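Local coordinates for Hsp70/Hsp90 co-chaperone CNS1 (Saccharomyces cerevisiae, PDB 6HFT), which acts as a co-chaperone that binds Hsp90 and Hsp70, stimulates the ATPase activity of the Hsp70 Ssa1 and serves a subset of Hsp90 functions, at residues Asp32-Tyr37 with Ala60-Leu65; Arg70-Cys75 with Tyr90-Ala95; Lys242-Pro247 with Pro294-Glu299; Val176-Glu181 with Asp208-Val213; Val216-Thr221 with Thr269-Leu274. One frame throughout, in Å; residues are numbered along the deposited sequence.

How the contacts relate
The five contacts fall into two groups at the ends of an elongated, two-domain chain. Contacts 1 and 2 come first; with centres about 13 Å apart, they join successive TPR repeats and touch through helices 48-65, 68-81 and 86-98. The long helix 121-164 follows, and contacts 3, 4 and 5 lie beyond it in the wheel-domain end, their centres about 19 to 23 Å from one another. Contact 4 closes before contacts 3 and 5 open, and these two interleave along the sequence; contacts 4 and 5 share strand 209-217. Centres of the two groups stand about 61 to 85 Å apart, consistent with the Hsp90-binding repeats and the wheel domain being separate units.

Contact 1. Residues Asp32-Tyr37 with Ala60-Leu65; sequences DARELY and ACELEL
Arg34 and Glu62 meet charge to charge, NH2 of Arg34 lying 3.4 Å from OE2 of Glu62. The oxygen stands well out of the guanidinium plane, so this salt bridge rests on charge and no N-H points at the carboxylate. Glu62 OE1 sits over one face of the guanidinium, offset toward its rim, with the two planes 64° apart. Leu65 runs at about a right angle to the arginine and brings CD2 to 3.6 Å from Arg34 NH1. Nearer the backbones, CB of Arg34 rests 3.8 Å from CB of Cys61, whose SG approaches the edge of the Tyr37 ring, 3.6 Å from CE2, in a sulfur-aromatic contact. The segments run nearly antiparallel, at 153°, and join TPR 1 to TPR 2 in the helical stacking of a tetratricopeptide solenoid. With CG of Arg34 opposite its backbone N (chi1 178°) and bends at chi2 and chi3, the guanidinium reaches Glu62. If an alanine stood in place of Arg34, Glu62 would probably lose its charge partner across this contact, and Leu65 its guanidinium neighbour. Farther out, Asn67 hydrogen-bonds to Glu62 OE1, while Asn22 holds Tyr37 OH.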
# COMPACT_ATOMS: atom_id res chain seq x y z
N ASP A 32 -37.51 17.84 2.58
CA ASP A 32 -38.85 18.43 2.74
C ASP A 32 -39.95 17.42 2.43
O ASP A 32 -40.97 17.39 3.11
CB ASP A 32 -39.00 19.68 1.86
CG ASP A 32 -38.02 20.79 2.23
OD1 ASP A 32 -37.74 20.98 3.43
OD2 ASP A 32 -37.54 21.48 1.31
N ALA A 33 -39.75 16.62 1.38
CA ALA A 33 -40.66 15.51 1.04
C ALA A 33 -40.74 14.48 2.16
O ALA A 33 -41.83 14.02 2.51
CB ALA A 33 -40.21 14.84 -0.25
N ARG A 34 -39.58 14.13 2.72
CA ARG A 34 -39.44 13.17 3.82
C ARG A 34 -40.28 13.52 5.04
O ARG A 34 -41.00 12.67 5.57
CB ARG A 34 -37.96 13.06 4.21
CG ARG A 34 -37.63 12.14 5.38
CD ARG A 34 -37.56 12.86 6.72
NE ARG A 34 -36.56 12.27 7.62
CZ ARG A 34 -35.25 12.53 7.61
NH1 ARG A 34 -34.71 13.39 6.74
NH2 ARG A 34 -34.46 11.91 8.48
N GLU A 35 -40.19 14.77 5.49
CA GLU A 35 -40.90 15.24 6.68
C GLU A 35 -42.41 15.39 6.45
O GLU A 35 -43.19 15.32 7.40
CB GLU A 35 -40.30 16.56 7.19
CG GLU A 35 -40.54 16.83 8.68
CD GLU A 35 -39.60 16.07 9.61
OE1 GLU A 35 -39.39 16.54 10.74
OE2 GLU A 35 -39.06 15.01 9.22
N LEU A 36 -42.81 15.61 5.19
CA LEU A 36 -44.23 15.69 4.83
C LEU A 36 -44.91 14.31 4.95
O LEU A 36 -46.06 14.23 5.37
CB LEU A 36 -44.39 16.27 3.41
CG LEU A 36 -45.60 17.17 3.11
CD1 LEU A 36 -45.71 18.36 4.06
CD2 LEU A 36 -45.50 17.67 1.67
N TYR A 37 -44.18 13.25 4.60
CA TYR A 37 -44.65 11.87 4.79
C TYR A 37 -44.76 11.48 6.27
O TYR A 37 -45.68 10.75 6.65
CB TYR A 37 -43.74 10.87 4.07
CG TYR A 37 -43.73 11.00 2.55
CD1 TYR A 37 -44.92 10.97 1.82
CD2 TYR A 37 -42.53 11.11 1.85
CE1 TYR A 37 -44.92 11.08 0.44
CE2 TYR A 37 -42.52 11.22 0.46
CZ TYR A 37 -43.72 11.21 -0.24
OH TYR A 37 -43.69 11.31 -1.61
N ALA A 60 -37.94 5.63 0.45
CA ALA A 60 -37.34 6.14 -0.79
C ALA A 60 -36.60 7.45 -0.58
O ALA A 60 -35.54 7.67 -1.16
CB ALA A 60 -38.41 6.31 -1.87
N CYS A 61 -37.17 8.33 0.25
CA CYS A 61 -36.53 9.59 0.62
C CYS A 61 -35.24 9.38 1.40
O CYS A 61 -34.25 10.09 1.18
CB CYS A 61 -37.49 10.47 1.43
SG CYS A 61 -38.97 10.98 0.54
N GLU A 62 -35.24 8.41 2.31
CA GLU A 62 -34.06 8.08 3.11
C GLU A 62 -32.95 7.43 2.27
O GLU A 62 -31.77 7.58 2.59
CB GLU A 62 -34.43 7.16 4.29
CG GLU A 62 -35.39 7.78 5.30
CD GLU A 62 -34.72 8.67 6.33
OE1 GLU A 62 -33.66 9.28 6.04
OE2 GLU A 62 -35.26 8.79 7.45
N LEU A 63 -33.34 6.71 1.22
CA LEU A 63 -32.39 6.12 0.27
C LEU A 63 -31.69 7.19 -0.57
O LEU A 63 -30.48 7.11 -0.79
CB LEU A 63 -33.10 5.13 -0.65
CG LEU A 63 -32.22 4.28 -1.59
CD1 LEU A 63 -31.51 3.17 -0.82
CD2 LEU A 63 -33.07 3.71 -2.70
N GLU A 64 -32.45 8.18 -1.03
CA GLU A 64 -31.88 9.33 -1.75
C GLU A 64 -31.01 10.20 -0.84
O GLU A 64 -29.98 10.71 -1.27
CB GLU A 64 -32.99 10.19 -2.39
CG GLU A 64 -33.78 9.49 -3.50
CD GLU A 64 -32.95 9.20 -4.74
OE1 GLU A 64 -32.00 9.95 -5.05
OE2 GLU A 64 -33.27 8.20 -5.43
N LEU A 65 -31.43 10.37 0.42
CA LEU A 65 -30.60 11.02 1.45
C LEU A 65 -29.36 10.20 1.86
O LEU A 65 -28.45 10.75 2.47
CB LEU A 65 -31.42 11.36 2.72
CG LEU A 65 -31.81 12.84 2.92
CD1 LEU A 65 -33.11 13.17 2.22
CD2 LEU A 65 -31.92 13.17 4.41

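Contact 2. Residues Arg70-Cys75 with Tyr90-Ala95; sequences RCIEDC and YRTSKA
Thr92, Ile72 and Cys75 carry most of the surface buried here, and the methyl of the threonine is the shared element. Thr92 CG2 lies 3.7 Å from CB of Cys75 and 3.9 Å from CG2 of Ile72, so it lodges against both the backbone side and the branch of the isoleucine. The hydroxyl of the same residue stays on its own helix, where OG1 of Thr92 is hydrogen-bonded to the carbonyl of Cys88. Ile72 holds CG1 opposite its carbonyl carbon (chi1 -69°), which carries this branch toward Ala95, whose CB it meets at 3.7 Å. Cys75 adds its sulfur, with SG 3.7 Å from CB of Arg91. The Cys71 sulfur touches that CB more distantly, while the extended arginine chain leads its guanidinium away from the interface. Segments 70-75 and 90-95 run nearly antiparallel (158° between directions), their axes 8.9 Å apart at closest approach, so the second helix of TPR 2 packs on the first helix of TPR 3, the inter-repeat packing of a tetratricopeptide solenoid. With methyl, methylene and sulfur groups doing the touching, the two repeats are probably held by close apolar fit, the threonine hydroxyl being satisfied within its own helix.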
# COMPACT_ATOMS: atom_id res chain seq x y z
N ARG A 70 -32.13 3.65 8.26
CA ARG A 70 -33.49 4.22 8.38
C ARG A 70 -34.40 3.81 7.21
O ARG A 70 -35.61 3.65 7.39
CB ARG A 70 -33.44 5.75 8.48
CG ARG A 70 -32.95 6.28 9.83
CD ARG A 70 -32.76 7.79 9.78
NE ARG A 70 -32.50 8.37 11.10
CZ ARG A 70 -33.42 8.75 11.99
NH1 ARG A 70 -33.03 9.27 13.15
NH2 ARG A 70 -34.73 8.61 11.76
N CYS A 71 -33.81 3.67 6.02
CA CYS A 71 -34.52 3.17 4.84
C CYS A 71 -35.00 1.73 5.02
O CYS A 71 -36.13 1.40 4.65
CB CYS A 71 -33.61 3.27 3.60
SG CYS A 71 -34.28 2.53 2.10
N ILE A 72 -34.13 0.89 5.57
CA ILE A 72 -34.45 -0.52 5.87
C ILE A 72 -35.60 -0.63 6.88
O ILE A 72 -36.45 -1.52 6.75
CB ILE A 72 -33.19 -1.29 6.35
CG1 ILE A 72 -32.20 -1.45 5.18
CG2 ILE A 72 -33.54 -2.66 6.93
CD1 ILE A 72 -30.76 -1.64 5.61
N GLU A 73 -35.62 0.27 7.87
CA GLU A 73 -36.63 0.24 8.93
C GLU A 73 -38.01 0.69 8.42
O GLU A 73 -39.03 0.12 8.82
CB GLU A 73 -36.19 1.12 10.12
CG GLU A 73 -36.59 0.57 11.48
CD GLU A 73 -35.81 -0.67 11.89
OE1 GLU A 73 -34.68 -0.87 11.41
OE2 GLU A 73 -36.33 -1.45 12.72
N ASP A 74 -38.04 1.70 7.56
CA ASP A 74 -39.28 2.15 6.92
C ASP A 74 -39.81 1.15 5.89
O ASP A 74 -41.02 1.05 5.70
CB ASP A 74 -39.11 3.53 6.28
CG ASP A 74 -38.92 4.64 7.31
OD1 ASP A 74 -38.08 5.53 7.06
OD2 ASP A 74 -39.60 4.62 8.36
N CYS A 75 -38.90 0.44 5.22
CA CYS A 75 -39.29 -0.68 4.35
C CYS A 75 -39.89 -1.83 5.16
O CYS A 75 -40.89 -2.42 4.74
CB CYS A 75 -38.10 -1.17 3.51
SG CYS A 75 -37.65 -0.06 2.15
N TYR A 90 -36.52 -4.15 -3.07
CA TYR A 90 -35.45 -3.51 -3.85
C TYR A 90 -34.65 -2.50 -3.02
O TYR A 90 -33.42 -2.46 -3.10
CB TYR A 90 -36.03 -2.83 -5.11
CG TYR A 90 -35.06 -1.90 -5.82
CD1 TYR A 90 -34.14 -2.40 -6.75
CD2 TYR A 90 -35.07 -0.53 -5.58
CE1 TYR A 90 -33.26 -1.55 -7.40
CE2 TYR A 90 -34.19 0.33 -6.22
CZ TYR A 90 -33.29 -0.18 -7.14
OH TYR A 90 -32.41 0.67 -7.78
N ARG A 91 -35.36 -1.69 -2.23
CA ARG A 91 -34.74 -0.62 -1.44
C ARG A 91 -33.95 -1.14 -0.25
O ARG A 91 -32.87 -0.62 0.04
CB ARG A 91 -35.80 0.39 -0.99
CG ARG A 91 -36.27 1.27 -2.14
CD ARG A 91 -37.65 1.85 -1.90
NE ARG A 91 -38.05 2.74 -2.98
CZ ARG A 91 -39.28 3.23 -3.17
NH1 ARG A 91 -40.28 2.92 -2.35
NH2 ARG A 91 -39.51 4.04 -4.20
N THR A 92 -34.47 -2.15 0.44
CA THR A 92 -33.71 -2.85 1.49
C THR A 92 -32.44 -3.46 0.91
O THR A 92 -31.37 -3.34 1.50
CB THR A 92 -34.53 -3.97 2.19
OG1 THR A 92 -35.54 -4.45 1.31
CG2 THR A 92 -35.17 -3.45 3.46
N SER A 93 -32.57 -4.09 -0.26
CA SER A 93 -31.43 -4.72 -0.94
C SER A 93 -30.36 -3.69 -1.33
O SER A 93 -29.18 -3.91 -1.08
CB SER A 93 -31.90 -5.49 -2.18
OG SER A 93 -30.85 -6.30 -2.69
N LYS A 94 -30.79 -2.57 -1.92
CA LYS A 94 -29.86 -1.50 -2.31
C LYS A 94 -29.23 -0.82 -1.09
O LYS A 94 -28.05 -0.48 -1.11
CB LYS A 94 -30.54 -0.45 -3.19
CG LYS A 94 -29.57 0.45 -3.94
CD LYS A 94 -30.26 1.67 -4.54
CE LYS A 94 -29.28 2.78 -4.89
NZ LYS A 94 -29.99 4.05 -5.23
N ALA A 95 -30.01 -0.62 -0.03
CA ALA A 95 -29.51 -0.04 1.22
C ALA A 95 -28.44 -0.92 1.87
O ALA A 95 -27.40 -0.41 2.31
CB ALA A 95 -30.66 0.20 2.19

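Contact 3. Residues Lys242-Pro247 with Pro294-Glu299; sequences KENFTP and PKVESE
Pro294 packs over one face of the Phe245 ring, its CG 4.2 Å from the ring centroid and 24° off the normal, a CH-pi contact displaced toward the rim. Its CD comes to 3.6 Å from CZ of Phe245, and from the preceding residue of the loop CB of Asn244 lies 3.7 Å from CB of Pro294. This is the tight side, where the proline ending strand 288-294 meets the turn before strand 250-255 in the wheel domain. Phe245 centres an inverse gamma turn, in which Thr246 N donates to Asn244 O at 2.9 Å, and Phe237 meets its ring from elsewhere in the chain. The looser side lies toward solvent. There Asn244 OD1 approaches CG2 of the exposed Val296 at 3.6 Å, the two side chains running at about a right angle, while Glu297 is only grazed. The chemistry is thus lopsided: the carbons of Pro294, Phe245 and Asn244 CB probably supply most of the cohesion, and the amide end of Asn244 meets its neighbour by mere packing.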
# COMPACT_ATOMS: atom_id res chain seq x y z
N LYS A 242 46.04 13.72 -9.18
CA LYS A 242 45.12 13.16 -10.19
C LYS A 242 45.74 12.03 -11.02
O LYS A 242 45.05 11.07 -11.36
CB LYS A 242 44.58 14.25 -11.13
CG LYS A 242 45.64 15.11 -11.81
CD LYS A 242 45.43 15.25 -13.31
CE LYS A 242 46.68 15.79 -13.99
NZ LYS A 242 46.55 15.82 -15.48
N GLU A 243 47.03 12.16 -11.34
CA GLU A 243 47.75 11.19 -12.17
C GLU A 243 47.91 9.81 -11.52
O GLU A 243 48.05 8.80 -12.22
CB GLU A 243 49.12 11.73 -12.61
CG GLU A 243 50.17 11.93 -11.51
CD GLU A 243 50.13 13.29 -10.84
OE1 GLU A 243 49.06 13.93 -10.81
OE2 GLU A 243 51.19 13.73 -10.33
N ASN A 244 47.88 9.77 -10.19
CA ASN A 244 47.98 8.51 -9.43
C ASN A 244 46.75 7.60 -9.53
O ASN A 244 46.86 6.41 -9.22
CB ASN A 244 48.28 8.79 -7.95
CG ASN A 244 49.65 9.41 -7.71
OD1 ASN A 244 49.81 10.26 -6.83
ND2 ASN A 244 50.64 8.99 -8.48
N PHE A 245 45.60 8.13 -9.94
CA PHE A 245 44.36 7.33 -10.03
C PHE A 245 44.35 6.37 -11.23
O PHE A 245 43.80 6.68 -12.29
CB PHE A 245 43.12 8.23 -10.02
CG PHE A 245 42.74 8.73 -8.65
CD1 PHE A 245 41.91 7.97 -7.83
CD2 PHE A 245 43.23 9.94 -8.17
CE1 PHE A 245 41.56 8.42 -6.56
CE2 PHE A 245 42.88 10.39 -6.90
CZ PHE A 245 42.04 9.63 -6.10
N THR A 246 44.99 5.22 -11.03
CA THR A 246 44.95 4.08 -11.96
C THR A 246 44.89 2.79 -11.12
O THR A 246 45.34 2.80 -9.98
CB THR A 246 46.19 4.03 -12.86
OG1 THR A 246 47.38 4.13 -12.07
CG2 THR A 246 46.18 5.16 -13.89
N PRO A 247 44.35 1.69 -11.69
CA PRO A 247 44.20 0.43 -10.92
C PRO A 247 45.49 -0.10 -10.26
O PRO A 247 45.43 -0.62 -9.15
CB PRO A 247 43.71 -0.57 -11.97
CG PRO A 247 43.06 0.27 -13.01
CD PRO A 247 43.85 1.53 -13.07
N PRO A 294 45.14 6.96 -3.64
CA PRO A 294 46.48 6.67 -4.15
C PRO A 294 47.41 6.01 -3.12
O PRO A 294 47.33 6.31 -1.93
CB PRO A 294 47.02 8.05 -4.52
CG PRO A 294 45.80 8.80 -4.95
CD PRO A 294 44.71 8.32 -4.04
N LYS A 295 48.27 5.12 -3.60
CA LYS A 295 49.20 4.36 -2.76
C LYS A 295 50.16 5.26 -1.96
O LYS A 295 50.46 4.97 -0.80
CB LYS A 295 49.99 3.38 -3.64
CG LYS A 295 50.98 2.47 -2.92
CD LYS A 295 51.44 1.35 -3.85
CE LYS A 295 52.87 0.91 -3.57
NZ LYS A 295 53.22 -0.32 -4.34
N VAL A 296 50.62 6.34 -2.59
CA VAL A 296 51.53 7.30 -1.95
C VAL A 296 50.89 8.18 -0.86
O VAL A 296 51.57 8.57 0.09
CB VAL A 296 52.28 8.19 -2.98
CG1 VAL A 296 53.18 7.34 -3.86
CG2 VAL A 296 51.33 9.03 -3.83
N GLU A 297 49.59 8.47 -1.00
CA GLU A 297 48.85 9.30 -0.04
C GLU A 297 48.10 8.51 1.05
O GLU A 297 47.41 9.11 1.88
CB GLU A 297 47.85 10.20 -0.78
CG GLU A 297 48.48 11.14 -1.79
CD GLU A 297 47.45 11.97 -2.54
OE1 GLU A 297 46.65 12.66 -1.87
OE2 GLU A 297 47.44 11.93 -3.78
N SER A 298 48.23 7.18 1.05
CA SER A 298 47.49 6.31 1.97
C SER A 298 48.00 6.40 3.41
O SER A 298 47.20 6.42 4.36
CB SER A 298 47.52 4.86 1.49
OG SER A 298 48.86 4.40 1.35
N GLU A 299 49.33 6.45 3.58
CA GLU A 299 49.95 6.54 4.91
C GLU A 299 49.45 7.74 5.72
O GLU A 299 49.10 7.61 6.89
CB GLU A 299 51.48 6.57 4.82
CG GLU A 299 52.13 5.20 4.75
CD GLU A 299 53.65 5.25 4.86
OE1 GLU A 299 54.34 4.68 3.98
OE2 GLU A 299 54.16 5.85 5.84

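Contact 4. Residues Val176-Glu181 with Asp208-Val213; sequences VELLNE and DEFDFV
Leu179 N donates to Val176 O at 3.0 Å, closing a turn that sets Val176, Leu178 and Leu179 before the aromatic pair Phe210 and Phe212. Leu178 does most of the touching. Its CB stands over one face of the Phe212 ring, 4.0 Å from the centroid and 20° off the normal, in a CH-pi contact, the leucine and the phenylalanine running antiparallel alongside one another. Beyond it, CD1 of Leu178 reaches the edge of the other ring, 3.7 Å from CE1 of Phe210. Leu179 comes in obliquely, with CD2 3.7 Å from CE1 of Phe212. Phe212 holds CG anti to its own N (chi1 176°), which sends the ring from the strand toward the turn. Exchanging Phe212 for an alanine is likely to leave Leu178 CB without an aromatic face and Leu179 CD2 without its aromatic neighbour on this strand, opening a gap between turn and strand. Val176 only grazes Phe210, and much of this contact is at the surface. Along the chain the turn follows helix 121-164 and precedes strand 185-186. Strand 209-217, of the wheel domain, pairs antiparallel with strand 196-204, whose Leu201 also touches Leu179 and Phe210, and whose Pro199 touches Phe212.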
# COMPACT_ATOMS: atom_id res chain seq x y z
N VAL A 176 23.44 9.88 1.30
CA VAL A 176 23.22 10.66 0.08
C VAL A 176 22.13 10.01 -0.78
O VAL A 176 21.98 8.79 -0.78
CB VAL A 176 24.52 10.91 -0.75
CG1 VAL A 176 25.43 11.88 -0.02
CG2 VAL A 176 25.26 9.61 -1.07
N GLU A 177 21.39 10.85 -1.51
CA GLU A 177 20.11 10.46 -2.13
C GLU A 177 20.12 9.29 -3.13
O GLU A 177 19.06 8.76 -3.46
CB GLU A 177 19.46 11.69 -2.79
CG GLU A 177 18.91 12.70 -1.78
CD GLU A 177 18.74 14.10 -2.35
OE1 GLU A 177 18.59 14.24 -3.58
OE2 GLU A 177 18.75 15.06 -1.55
N LEU A 178 21.29 8.90 -3.62
CA LEU A 178 21.42 7.71 -4.48
C LEU A 178 21.23 6.39 -3.71
O LEU A 178 20.63 5.45 -4.24
CB LEU A 178 22.77 7.71 -5.20
CG LEU A 178 22.92 8.81 -6.27
CD1 LEU A 178 24.39 9.16 -6.48
CD2 LEU A 178 22.28 8.40 -7.58
N LEU A 179 21.73 6.33 -2.47
CA LEU A 179 21.58 5.13 -1.62
C LEU A 179 20.15 4.89 -1.13
O LEU A 179 19.76 3.74 -0.92
CB LEU A 179 22.49 5.20 -0.38
CG LEU A 179 24.01 5.08 -0.51
CD1 LEU A 179 24.62 5.19 0.88
CD2 LEU A 179 24.43 3.77 -1.16
N ASN A 180 19.36 5.96 -0.95
CA ASN A 180 18.04 5.85 -0.31
C ASN A 180 16.96 5.16 -1.17
O ASN A 180 15.86 4.88 -0.67
CB ASN A 180 17.55 7.23 0.21
CG ASN A 180 16.63 7.96 -0.76
OD1 ASN A 180 15.52 8.34 -0.40
ND2 ASN A 180 17.09 8.16 -1.99
N GLU A 181 17.27 4.88 -2.44
CA GLU A 181 16.38 4.10 -3.31
C GLU A 181 16.26 2.65 -2.83
O GLU A 181 15.16 2.09 -2.81
CB GLU A 181 16.87 4.15 -4.76
CG GLU A 181 16.92 5.55 -5.36
CD GLU A 181 17.15 5.56 -6.86
OE1 GLU A 181 16.39 4.88 -7.59
OE2 GLU A 181 18.08 6.26 -7.32
N ASP A 208 37.38 14.73 -3.20
CA ASP A 208 35.98 15.04 -2.85
C ASP A 208 35.04 14.75 -4.02
O ASP A 208 34.32 15.63 -4.52
CB ASP A 208 35.84 16.49 -2.34
CG ASP A 208 34.46 16.79 -1.72
OD1 ASP A 208 34.06 17.97 -1.73
OD2 ASP A 208 33.79 15.85 -1.25
N GLU A 209 35.07 13.50 -4.46
CA GLU A 209 34.22 13.01 -5.55
C GLU A 209 33.85 11.56 -5.27
O GLU A 209 34.62 10.83 -4.63
CB GLU A 209 34.95 13.13 -6.89
CG GLU A 209 34.04 13.46 -8.06
CD GLU A 209 33.63 14.93 -8.14
OE1 GLU A 209 32.66 15.22 -8.86
OE2 GLU A 209 34.26 15.79 -7.48
N PHE A 210 32.67 11.15 -5.74
CA PHE A 210 32.21 9.76 -5.56
C PHE A 210 31.48 9.22 -6.79
O PHE A 210 30.82 9.96 -7.51
CB PHE A 210 31.35 9.62 -4.29
CG PHE A 210 29.98 10.28 -4.38
CD1 PHE A 210 28.92 9.62 -5.01
CD2 PHE A 210 29.75 11.52 -3.81
CE1 PHE A 210 27.67 10.22 -5.09
CE2 PHE A 210 28.49 12.12 -3.88
CZ PHE A 210 27.45 11.46 -4.52
N ASP A 211 31.63 7.91 -7.01
CA ASP A 211 30.84 7.16 -7.99
C ASP A 211 29.81 6.32 -7.25
O ASP A 211 30.04 5.92 -6.10
CB ASP A 211 31.73 6.25 -8.85
CG ASP A 211 32.24 6.92 -10.11
OD1 ASP A 211 31.41 7.33 -10.95
OD2 ASP A 211 33.48 7.02 -10.28
N PHE A 212 28.68 6.06 -7.90
CA PHE A 212 27.67 5.13 -7.40
C PHE A 212 27.29 4.15 -8.50
O PHE A 212 26.53 4.49 -9.41
CB PHE A 212 26.44 5.88 -6.89
CG PHE A 212 25.32 4.98 -6.44
CD1 PHE A 212 25.44 4.23 -5.27
CD2 PHE A 212 24.15 4.86 -7.19
CE1 PHE A 212 24.41 3.39 -4.85
CE2 PHE A 212 23.12 4.02 -6.77
CZ PHE A 212 23.25 3.29 -5.61
N VAL A 213 27.84 2.94 -8.41
CA VAL A 213 27.47 1.84 -9.30
C VAL A 213 26.27 1.15 -8.67
O VAL A 213 26.31 0.78 -7.49
CB VAL A 213 28.64 0.84 -9.51
CG1 VAL A 213 28.26 -0.24 -10.52
CG2 VAL A 213 29.89 1.57 -9.99

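Contact 5. Residues Val216-Thr221 with Thr269-Leu274; sequences VSELTT and TFHDIL. With MG (magnesium ion), chain B.
Glu218 and His271 extend alongside each other in one direction, where a type I beta turn of the wheel domain meets a helix N-terminus capped by Thr269. Their flat groups are turned 83° apart, and OE1 of Glu218 sits at the edge of the imidazole, 3.3 Å from CD2 of His271. The ring is steadied from another edge position, as ND1 of His271 donates to OD1 of Asp272 at 3.2 Å, in the ring plane. Glu218 OE1 also makes a salt bridge with Arg165, outside the two segments. Phe270 turns into the domain instead, its ring reached obliquely by Val216 and the carbonyl oxygens of Thr220 and Thr221, and packed by Tyr198. Two backbone bonds fasten turn to helix: His271 N to Glu218 O at 3.0 Å, and Phe270 N to Thr220 O at 3.3 Å, the latter nearly along the C=O axis. Thr269 holds OG1 between its backbone N and carbonyl carbon (chi1 59°), from where it accepts from Asp272 N at 3.2 Å, and its CG2 faces the Leu219 carbonyl. At the other end of the segment, Leu274 O binds the magnesium ion at 2.5 Å, in a site that also includes Lys276 and Asp280.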
# COMPACT_ATOMS: atom_id res chain seq x y z
N VAL A 216 26.45 -4.49 -8.07
CA VAL A 216 27.73 -5.20 -8.01
C VAL A 216 27.46 -6.59 -7.43
O VAL A 216 26.93 -6.71 -6.33
CB VAL A 216 28.74 -4.46 -7.11
CG1 VAL A 216 30.04 -5.26 -6.97
CG2 VAL A 216 29.02 -3.07 -7.65
N SER A 217 27.83 -7.63 -8.19
CA SER A 217 27.73 -9.01 -7.71
C SER A 217 28.73 -9.25 -6.58
O SER A 217 29.82 -8.67 -6.58
CB SER A 217 27.98 -10.00 -8.85
OG SER A 217 28.08 -11.33 -8.37
N GLU A 218 28.35 -10.10 -5.63
CA GLU A 218 29.20 -10.42 -4.48
C GLU A 218 30.47 -11.19 -4.84
O GLU A 218 31.50 -11.05 -4.17
CB GLU A 218 28.42 -11.20 -3.41
CG GLU A 218 27.95 -12.59 -3.81
CD GLU A 218 27.28 -13.35 -2.68
OE1 GLU A 218 27.30 -12.88 -1.53
OE2 GLU A 218 26.72 -14.43 -2.96
N LEU A 219 30.40 -12.01 -5.90
CA LEU A 219 31.56 -12.77 -6.38
C LEU A 219 32.55 -11.93 -7.21
O LEU A 219 33.61 -12.42 -7.59
CB LEU A 219 31.11 -14.00 -7.17
CG LEU A 219 30.29 -15.07 -6.43
CD1 LEU A 219 29.88 -16.17 -7.38
CD2 LEU A 219 31.05 -15.67 -5.25
N THR A 220 32.20 -10.67 -7.50
CA THR A 220 33.13 -9.70 -8.08
C THR A 220 34.26 -9.41 -7.11
O THR A 220 34.03 -9.23 -5.91
CB THR A 220 32.41 -8.37 -8.43
OG1 THR A 220 31.18 -8.64 -9.09
CG2 THR A 220 33.27 -7.50 -9.33
N THR A 221 35.49 -9.36 -7.62
CA THR A 221 36.66 -9.01 -6.81
C THR A 221 36.80 -7.50 -6.69
O THR A 221 36.18 -6.74 -7.43
CB THR A 221 37.96 -9.59 -7.41
OG1 THR A 221 38.08 -9.18 -8.78
CG2 THR A 221 37.96 -11.11 -7.33
N THR A 269 37.18 -11.30 -3.05
CA THR A 269 35.80 -10.99 -3.42
C THR A 269 35.14 -10.20 -2.29
O THR A 269 35.59 -10.25 -1.14
CB THR A 269 34.95 -12.25 -3.68
OG1 THR A 269 34.94 -13.09 -2.52
CG2 THR A 269 35.51 -13.03 -4.87
N PHE A 270 34.08 -9.48 -2.63
CA PHE A 270 33.27 -8.78 -1.62
C PHE A 270 32.54 -9.77 -0.71
O PHE A 270 32.34 -9.47 0.47
CB PHE A 270 32.31 -7.79 -2.27
CG PHE A 270 33.00 -6.60 -2.87
CD1 PHE A 270 33.51 -5.59 -2.06
CD2 PHE A 270 33.17 -6.48 -4.25
CE1 PHE A 270 34.16 -4.49 -2.60
CE2 PHE A 270 33.82 -5.39 -4.80
CZ PHE A 270 34.31 -4.39 -3.98
N HIS A 271 32.16 -10.94 -1.23
CA HIS A 271 31.59 -12.02 -0.43
C HIS A 271 32.50 -12.41 0.73
O HIS A 271 32.08 -12.41 1.89
CB HIS A 271 31.29 -13.26 -1.29
CG HIS A 271 30.84 -14.46 -0.51
ND1 HIS A 271 31.73 -15.34 0.08
CD2 HIS A 271 29.60 -14.92 -0.22
CE1 HIS A 271 31.05 -16.29 0.70
NE2 HIS A 271 29.76 -16.06 0.54
N ASP A 272 33.75 -12.73 0.41
CA ASP A 272 34.73 -13.17 1.42
C ASP A 272 35.11 -12.07 2.42
O ASP A 272 35.44 -12.37 3.57
CB ASP A 272 36.00 -13.73 0.75
CG ASP A 272 35.74 -15.01 -0.03
OD1 ASP A 272 34.88 -15.82 0.38
OD2 ASP A 272 36.41 -15.21 -1.06
N ILE A 273 35.07 -10.81 1.99
CA ILE A 273 35.36 -9.67 2.87
C ILE A 273 34.25 -9.45 3.90
O ILE A 273 34.52 -9.31 5.09
CB ILE A 273 35.65 -8.38 2.06
CG1 ILE A 273 37.04 -8.48 1.42
CG2 ILE A 273 35.57 -7.13 2.94
CD1 ILE A 273 37.32 -7.48 0.32
N LEU A 274 33.00 -9.43 3.44
CA LEU A 274 31.84 -9.26 4.32
C LEU A 274 31.61 -10.45 5.26
O LEU A 274 31.13 -10.27 6.38
CB LEU A 274 30.56 -9.01 3.51
CG LEU A 274 30.46 -7.78 2.61
CD1 LEU A 274 29.15 -7.83 1.83
CD2 LEU A 274 30.58 -6.48 3.39
MG MG B . 31.37 -10.17 8.83